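PDB 4HL7: nicotinate phosphoribosyltransferase from Vibrio cholerae, which probably catalyses the ATP-assisted transfer of the phosphoribosyl group of phosphoribosyl pyrophosphate to nicotinate, giving nicotinate ribonucleotide for NAD(+) biosynthesis. Local coordinates for residues N178-E183 and W209-S214; F321-G326 and I345-G350. One frame throughout, in Å; residues are numbered along the deposited sequence.

Contact 1 (N178-E183 and W209-S214)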
ATOM      1  N   ASN A 178       9.777  22.361   3.047  1.00 21.32           N
ATOM      2  CA  ASN A 178      10.050  20.934   2.754  1.00 21.53           C
ATOM      3  C   ASN A 178       8.786  20.050   2.735  1.00 23.25           C
ATOM      4  O   ASN A 178       8.880  18.810   2.829  1.00 23.79           O
ATOM      5  CB  ASN A 178      11.155  20.308   3.668  1.00 20.04           C
ATOM      6  CG  ASN A 178      10.786  20.298   5.177  1.00 18.87           C
ATOM      7  OD1 ASN A 178      10.025  21.162   5.642  1.00 21.03           O
ATOM      8  ND2 ASN A 178      11.416  19.439   5.930  1.00 17.85           N
ATOM      9  N   PHE A 179       7.608  20.679   2.587  1.00 21.63           N
ATOM     10  CA  PHE A 179       6.394  19.856   2.466  1.00 20.79           C
ATOM     11  C   PHE A 179       6.387  19.186   1.067  1.00 21.66           C
ATOM     12  O   PHE A 179       6.604  19.853   0.036  1.00 20.45           O
ATOM     13  CB  PHE A 179       5.118  20.696   2.658  1.00 19.94           C
ATOM     14  CG  PHE A 179       3.839  19.903   2.464  1.00 19.91           C
ATOM     15  CD1 PHE A 179       3.397  18.977   3.456  1.00 20.16           C
ATOM     16  CD2 PHE A 179       3.119  20.014   1.292  1.00 20.30           C
ATOM     17  CE1 PHE A 179       2.247  18.217   3.251  1.00 22.00           C
ATOM     18  CE2 PHE A 179       1.922  19.293   1.098  1.00 21.32           C
ATOM     19  CZ  PHE A 179       1.512  18.368   2.080  1.00 22.22           C
ATOM     20  N   SER A 180       6.167  17.874   1.040  1.00 18.74           N
ATOM     21  CA  SER A 180       6.130  17.096  -0.214  1.00 19.57           C
ATOM     22  C   SER A 180       5.063  15.992  -0.045  1.00 18.29           C
ATOM     23  O   SER A 180       5.035  15.326   0.993  1.00 19.01           O
ATOM     24  CB  SER A 180       7.455  16.376  -0.367  1.00 19.46           C
ATOM     25  OG  SER A 180       7.394  15.599  -1.539  1.00 20.05           O
ATOM     26  N   LEU A 181       4.216  15.807  -1.056  1.00 18.77           N
ATOM     27  CA  LEU A 181       3.045  14.932  -0.927  1.00 19.63           C
ATOM     28  C   LEU A 181       3.137  13.839  -2.003  1.00 19.57           C
ATOM     29  O   LEU A 181       3.385  14.137  -3.188  1.00 19.71           O
ATOM     30  CB  LEU A 181       1.750  15.779  -1.122  1.00 19.88           C
ATOM     31  CG  LEU A 181       0.407  15.070  -0.967  1.00 24.25           C
ATOM     32  CD1 LEU A 181       0.331  14.380   0.397  1.00 23.09           C
ATOM     33  CD2 LEU A 181      -0.754  16.051  -1.067  1.00 23.98           C
ATOM     34  N   THR A 182       3.011  12.582  -1.595  1.00 19.32           N
ATOM     35  CA  THR A 182       2.894  11.499  -2.568  1.00 17.72           C
ATOM     36  C   THR A 182       1.490  10.910  -2.421  1.00 18.68           C
ATOM     37  O   THR A 182       1.105  10.432  -1.334  1.00 17.56           O
ATOM     38  CB  THR A 182       3.912  10.402  -2.313  1.00 19.61           C
ATOM     39  OG1 THR A 182       5.247  10.956  -2.418  1.00 20.34           O
ATOM     40  CG2 THR A 182       3.783   9.325  -3.399  1.00 20.47           C
ATOM     41  N   GLU A 183       0.696  10.992  -3.465  1.00 17.78           N
ATOM     42  CA  GLU A 183      -0.675  10.509  -3.317  1.00 20.01           C
ATOM     43  C   GLU A 183      -0.703   8.980  -3.350  1.00 20.42           C
ATOM     44  O   GLU A 183      -0.122   8.388  -4.225  1.00 19.79           O
ATOM     45  CB  GLU A 183      -1.530  11.123  -4.424  1.00 20.97           C
ATOM     46  CG  GLU A 183      -3.007  10.868  -4.238  1.00 20.83           C
ATOM     47  CD  GLU A 183      -3.479   9.479  -4.773  1.00 23.82           C
ATOM     48  OE1 GLU A 183      -2.828   8.867  -5.665  1.00 22.94           O
ATOM     49  OE2 GLU A 183      -4.509   8.992  -4.259  1.00 25.09           O
ATOM     50  N   TRP A 209       4.247  21.062  -4.645  1.00 23.63           N
ATOM     51  CA  TRP A 209       4.428  20.142  -3.547  1.00 22.82           C
ATOM     52  C   TRP A 209       4.055  18.707  -3.822  1.00 24.44           C
ATOM     53  O   TRP A 209       4.218  17.886  -2.955  1.00 23.27           O
ATOM     54  CB  TRP A 209       3.690  20.602  -2.326  1.00 22.69           C
ATOM     55  CG  TRP A 209       4.144  21.947  -1.857  1.00 25.29           C
ATOM     56  CD1 TRP A 209       5.449  22.455  -1.860  1.00 25.66           C
ATOM     57  CD2 TRP A 209       3.322  22.991  -1.271  1.00 26.08           C
ATOM     58  NE1 TRP A 209       5.459  23.727  -1.350  1.00 25.14           N
ATOM     59  CE2 TRP A 209       4.216  24.088  -0.952  1.00 25.26           C
ATOM     60  CE3 TRP A 209       1.972  23.110  -0.964  1.00 27.46           C
ATOM     61  CZ2 TRP A 209       3.749  25.278  -0.411  1.00 26.42           C
ATOM     62  CZ3 TRP A 209       1.516  24.304  -0.381  1.00 26.45           C
ATOM     63  CH2 TRP A 209       2.385  25.353  -0.111  1.00 26.86           C
ATOM     64  N   VAL A 210       3.622  18.385  -5.026  1.00 22.84           N
ATOM     65  CA  VAL A 210       3.216  17.013  -5.324  1.00 22.69           C
ATOM     66  C   VAL A 210       4.423  16.255  -5.907  1.00 23.48           C
ATOM     67  O   VAL A 210       4.878  16.575  -7.002  1.00 23.03           O
ATOM     68  CB  VAL A 210       1.993  17.014  -6.296  1.00 25.06           C
ATOM     69  CG1 VAL A 210       1.712  15.597  -6.832  1.00 22.00           C
ATOM     70  CG2 VAL A 210       0.758  17.621  -5.619  1.00 25.55           C
ATOM     71  N   LEU A 211       4.987  15.296  -5.163  1.00 21.15           N
ATOM     72  CA  LEU A 211       6.104  14.488  -5.677  1.00 22.86           C
ATOM     73  C   LEU A 211       5.602  13.554  -6.773  1.00 23.99           C
ATOM     74  O   LEU A 211       6.251  13.400  -7.831  1.00 21.75           O
ATOM     75  CB  LEU A 211       6.796  13.726  -4.537  1.00 20.19           C
ATOM     76  CG  LEU A 211       7.899  12.756  -4.943  1.00 20.35           C
ATOM     77  CD1 LEU A 211       9.032  13.618  -5.541  1.00 23.67           C
ATOM     78  CD2 LEU A 211       8.298  11.928  -3.719  1.00 19.74           C
ATOM     79  N   GLY A 212       4.403  13.016  -6.574  1.00 21.90           N
ATOM     80  CA  GLY A 212       3.772  12.152  -7.601  1.00 21.01           C
ATOM     81  C   GLY A 212       2.603  11.366  -6.992  1.00 19.96           C
ATOM     82  O   GLY A 212       2.033  11.761  -5.971  1.00 20.31           O
ATOM     83  N   THR A 213       2.271  10.251  -7.624  1.00 19.09           N
ATOM     84  CA  THR A 213       1.135   9.405  -7.175  1.00 20.07           C
ATOM     85  C   THR A 213       1.542   7.969  -7.353  1.00 16.81           C
ATOM     86  O   THR A 213       2.337   7.653  -8.241  1.00 17.98           O
ATOM     87  CB  THR A 213      -0.137   9.695  -8.019  1.00 20.42           C
ATOM     88  OG1 THR A 213      -1.128   8.734  -7.693  1.00 19.72           O
ATOM     89  CG2 THR A 213       0.136   9.608  -9.523  1.00 19.91           C
ATOM     90  N   SER A 214       1.049   7.077  -6.481  1.00 19.05           N
ATOM     91  CA  SER A 214       1.323   5.662  -6.685  1.00 17.41           C
ATOM     92  C   SER A 214       0.483   5.046  -7.813  1.00 16.31           C
ATOM     93  O   SER A 214       0.796   3.963  -8.258  1.00 17.62           O
ATOM     94  CB  SER A 214       1.087   4.864  -5.391  1.00 19.00           C
ATOM     95  OG  SER A 214      -0.285   4.996  -5.062  1.00 19.37           O
TER
HETATM   96  O   HOH W   1      -2.719   6.062  -5.370  1.00 21.84           O
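Two donors converge on Glu183 OE1: the hydroxyl Thr213 OG1, which gives its proton at 2.6 Å nearly along the carboxylate C-O axis, and a water that links this oxygen to Ser214 OG, which is also bonded to Asp20 OD1. The Glu183 chain bends at chi2 (-83°), bringing its carboxylate back beside Thr213, while the second oxygen, OE2, is held by Gly185 N and Gln195 NE2. Four main-chain bonds join the strands, from Leu181 N to Trp209 O (2.8 Å) through to Ser214 N on Glu183 O (2.9 Å). Between them the register slips by one residue: Leu181 pairs with Val210 but Thr182 with Gly212, so Leu211 is the extra residue of a beta bulge. Leu211 N still reaches Leu181 O (2.8 Å), whereas the buried Gly212 N is left without a partner. Leu211 CD2 lies alongside Thr182 OG1, whose polar partner is Ser346. At the other end Phe179 turns its ring edge to the five-membered ring of Trp209 in an offset T-shaped pair, planes at 89° and centroids 5.7 Å apart. With helix 192-205 as the connection, the two parallel strands make up a beta-alpha-beta unit of the TIM-barrel-like domain.

Contact 2 (F321-G326 and I345-G350). With SO4 (sulfate ion), chain C.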
ATOM      1  N   PHE A 321      12.977   9.839   3.273  1.00 14.78           N
ATOM      2  CA  PHE A 321      12.031   9.141   4.173  1.00 14.96           C
ATOM      3  C   PHE A 321      10.636   9.358   3.632  1.00 15.69           C
ATOM      4  O   PHE A 321      10.256  10.491   3.418  1.00 15.27           O
ATOM      5  CB  PHE A 321      12.001   9.828   5.533  1.00 15.23           C
ATOM      6  CG  PHE A 321      13.209   9.558   6.391  1.00 16.38           C
ATOM      7  CD1 PHE A 321      14.120   8.537   6.052  1.00 16.24           C
ATOM      8  CD2 PHE A 321      13.394  10.291   7.599  1.00 19.02           C
ATOM      9  CE1 PHE A 321      15.203   8.254   6.880  1.00 18.55           C
ATOM     10  CE2 PHE A 321      14.523   9.997   8.411  1.00 17.69           C
ATOM     11  CZ  PHE A 321      15.390   9.007   8.039  1.00 18.93           C
ATOM     12  N   ILE A 322       9.892   8.285   3.385  1.00 16.47           N
ATOM     13  CA  ILE A 322       8.444   8.421   3.056  1.00 16.42           C
ATOM     14  C   ILE A 322       7.709   8.031   4.332  1.00 15.98           C
ATOM     15  O   ILE A 322       7.870   6.898   4.827  1.00 16.79           O
ATOM     16  CB  ILE A 322       8.003   7.453   1.926  1.00 16.72           C
ATOM     17  CG1 ILE A 322       8.865   7.726   0.683  1.00 22.27           C
ATOM     18  CG2 ILE A 322       6.490   7.629   1.651  1.00 17.12           C
ATOM     19  CD1 ILE A 322       8.189   7.478  -0.659  1.00 28.66           C
ATOM     20  N   PHE A 323       6.949   8.971   4.883  1.00 13.93           N
ATOM     21  CA  PHE A 323       6.075   8.709   6.044  1.00 15.37           C
ATOM     22  C   PHE A 323       4.684   8.336   5.495  1.00 16.88           C
ATOM     23  O   PHE A 323       4.175   9.031   4.636  1.00 18.80           O
ATOM     24  CB  PHE A 323       5.978   9.992   6.881  1.00 14.42           C
ATOM     25  CG  PHE A 323       7.254  10.353   7.526  1.00 15.14           C
ATOM     26  CD1 PHE A 323       7.644   9.726   8.703  1.00 16.00           C
ATOM     27  CD2 PHE A 323       8.098  11.299   6.932  1.00 16.44           C
ATOM     28  CE1 PHE A 323       8.870  10.061   9.321  1.00 17.52           C
ATOM     29  CE2 PHE A 323       9.333  11.637   7.560  1.00 18.34           C
ATOM     30  CZ  PHE A 323       9.697  10.991   8.733  1.00 17.33           C
ATOM     31  N   SER A 324       4.116   7.231   5.952  1.00 18.37           N
ATOM     32  CA  SER A 324       2.842   6.733   5.387  1.00 18.18           C
ATOM     33  C   SER A 324       1.844   6.206   6.430  1.00 21.24           C
ATOM     34  O   SER A 324       0.847   5.568   6.043  1.00 19.83           O
ATOM     35  CB  SER A 324       3.124   5.621   4.365  1.00 18.26           C
ATOM     36  OG  SER A 324       3.663   4.439   5.008  1.00 20.81           O
ATOM     37  N   ASP A 325       2.067   6.507   7.710  1.00 17.79           N
ATOM     38  CA  ASP A 325       1.232   5.912   8.772  1.00 20.16           C
ATOM     39  C   ASP A 325       0.007   6.743   9.125  1.00 19.64           C
ATOM     40  O   ASP A 325      -0.016   7.444  10.150  1.00 23.67           O
ATOM     41  CB  ASP A 325       2.036   5.620  10.057  1.00 20.42           C
ATOM     42  CG  ASP A 325       1.247   4.773  11.056  1.00 26.59           C
ATOM     43  OD1 ASP A 325       0.235   4.163  10.675  1.00 24.18           O
ATOM     44  OD2 ASP A 325       1.620   4.751  12.227  1.00 29.01           O
ATOM     45  N   GLY A 326      -1.034   6.644   8.302  1.00 20.40           N
ATOM     46  CA  GLY A 326      -2.316   7.264   8.576  1.00 20.78           C
ATOM     47  C   GLY A 326      -2.223   8.772   8.785  1.00 20.78           C
ATOM     48  O   GLY A 326      -2.803   9.314   9.716  1.00 22.80           O
ATOM     49  N   ILE A 345      12.283  14.347   2.678  1.00 17.44           N
ATOM     50  CA  ILE A 345      11.075  13.705   3.097  1.00 16.68           C
ATOM     51  C   ILE A 345       9.926  13.859   2.090  1.00 16.18           C
ATOM     52  O   ILE A 345       9.868  14.807   1.279  1.00 16.21           O
ATOM     53  CB  ILE A 345      10.590  14.249   4.470  1.00 17.59           C
ATOM     54  CG1 ILE A 345      10.075  15.702   4.313  1.00 17.59           C
ATOM     55  CG2 ILE A 345      11.674  14.109   5.497  1.00 16.19           C
ATOM     56  CD1 ILE A 345       9.681  16.349   5.662  1.00 20.35           C
ATOM     57  N   SER A 346       8.988  12.922   2.182  1.00 15.65           N
ATOM     58  CA  SER A 346       7.720  13.073   1.513  1.00 15.90           C
ATOM     59  C   SER A 346       6.661  12.316   2.327  1.00 15.51           C
ATOM     60  O   SER A 346       6.988  11.386   3.097  1.00 14.67           O
ATOM     61  CB  SER A 346       7.774  12.515   0.078  1.00 16.49           C
ATOM     62  OG  SER A 346       6.607  12.953  -0.643  1.00 18.51           O
ATOM     63  N   PHE A 347       5.391  12.729   2.170  1.00 15.02           N
ATOM     64  CA  PHE A 347       4.278  12.104   2.930  1.00 16.07           C
ATOM     65  C   PHE A 347       3.376  11.308   2.013  1.00 15.33           C
ATOM     66  O   PHE A 347       2.803  11.871   1.124  1.00 17.15           O
ATOM     67  CB  PHE A 347       3.493  13.235   3.614  1.00 14.96           C
ATOM     68  CG  PHE A 347       4.395  14.011   4.559  1.00 16.94           C
ATOM     69  CD1 PHE A 347       5.016  15.209   4.143  1.00 16.82           C
ATOM     70  CD2 PHE A 347       4.744  13.460   5.787  1.00 16.89           C
ATOM     71  CE1 PHE A 347       5.943  15.857   5.003  1.00 18.98           C
ATOM     72  CE2 PHE A 347       5.666  14.125   6.630  1.00 17.74           C
ATOM     73  CZ  PHE A 347       6.255  15.301   6.213  1.00 17.81           C
ATOM     74  N   GLY A 348       3.325   9.989   2.218  1.00 15.29           N
ATOM     75  CA  GLY A 348       2.480   9.133   1.416  1.00 19.18           C
ATOM     76  C   GLY A 348       1.128   9.067   2.080  1.00 19.09           C
ATOM     77  O   GLY A 348       0.973   8.379   3.095  1.00 19.80           O
ATOM     78  N   ILE A 349       0.150   9.772   1.517  1.00 17.13           N
ATOM     79  CA  ILE A 349      -1.189   9.879   2.134  1.00 17.19           C
ATOM     80  C   ILE A 349      -2.303   9.203   1.303  1.00 18.51           C
ATOM     81  O   ILE A 349      -2.346   9.351   0.071  1.00 17.62           O
ATOM     82  CB  ILE A 349      -1.527  11.325   2.393  1.00 19.10           C
ATOM     83  CG1 ILE A 349      -0.344  11.970   3.175  1.00 18.66           C
ATOM     84  CG2 ILE A 349      -2.852  11.405   3.150  1.00 20.59           C
ATOM     85  CD1 ILE A 349      -0.624  13.414   3.686  1.00 21.05           C
ATOM     86  N   GLY A 350      -3.127   8.420   1.984  1.00 17.94           N
ATOM     87  CA  GLY A 350      -4.152   7.619   1.303  1.00 18.49           C
ATOM     88  C   GLY A 350      -5.525   8.172   1.640  1.00 18.11           C
ATOM     89  O   GLY A 350      -5.966   9.148   1.059  1.00 17.57           O
TER
HETATM   90  S   SO4 C 501      -3.452   5.942   4.733  1.00 33.15           S
HETATM   91  O1  SO4 C 501      -3.007   7.373   4.536  1.00 28.13           O
HETATM   92  O2  SO4 C 501      -4.336   5.392   3.634  1.00 33.23           O
HETATM   93  O3  SO4 C 501      -2.251   5.131   5.022  1.00 38.15           O
HETATM   94  O4  SO4 C 501      -4.415   5.810   5.865  1.00 36.68           O
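A beta-alpha-beta unit, strand 320-323, helix 329-339 and strand 344-349, brings Phe323 against Phe347 on the face of the sheet that this helix covers. Phe323 CD2 lies 3.7 Å from Phe347 CE2. The two side chains run side by side in the same direction, yet their rings, only 21° from parallel, are slid so far apart that they barely overlap. Ile345 CG2 meets the Phe323 ring at its edge, in plane, 4.0 Å from CE2; with CG1 between the backbone N and the carbonyl carbon (chi1 70°), this methyl is left anti to the carbonyl. Trp301 also meets the Phe323 ring. Three main-chain bonds join these neighbouring parallel strands of the barrel-like sheet: Ser346 N to Phe321 O, Phe323 N to Ser346 O, and Gly348 N to Phe323 O at 2.7 Å. On the other face Ile322 CG2 packs over the glycine backbone, 4.0 Å from Gly348 N. Ser324 CA approaches Gly348 O, while the Ser324 hydroxyl bonds to His293 O and Asp294 OD2. Past the strand ends, a sulfate, probably from the crystallisation liquor, takes a hydrogen bond through O1 from Gly350 N (2.8 Å), the N-cap residue of helix 351-354, and another from Thr351 N.

Overall arrangement
Followed from the N terminus, the chain shows how a parallel sheet can be assembled from local units and joined between distant ones. Contact 1 closes first, after helix 192-205 carries the chain from 178-183 to 209-214. More than a hundred residues later, contact 2 closes a second loop through helix 329-339. The two loops are in series, neither nested nor crossed, and their centres lie about 9 Å apart. They meet where strand 344-349 sits beside strand 181-183: probable hydrogen bonds run from Thr182 N to Phe347 O and from Phe347 N to Ser180 O. The later unit thus joins the pair 181-183 and 210-213 to strands 344-349 and 320-323 in one continuous parallel sheet.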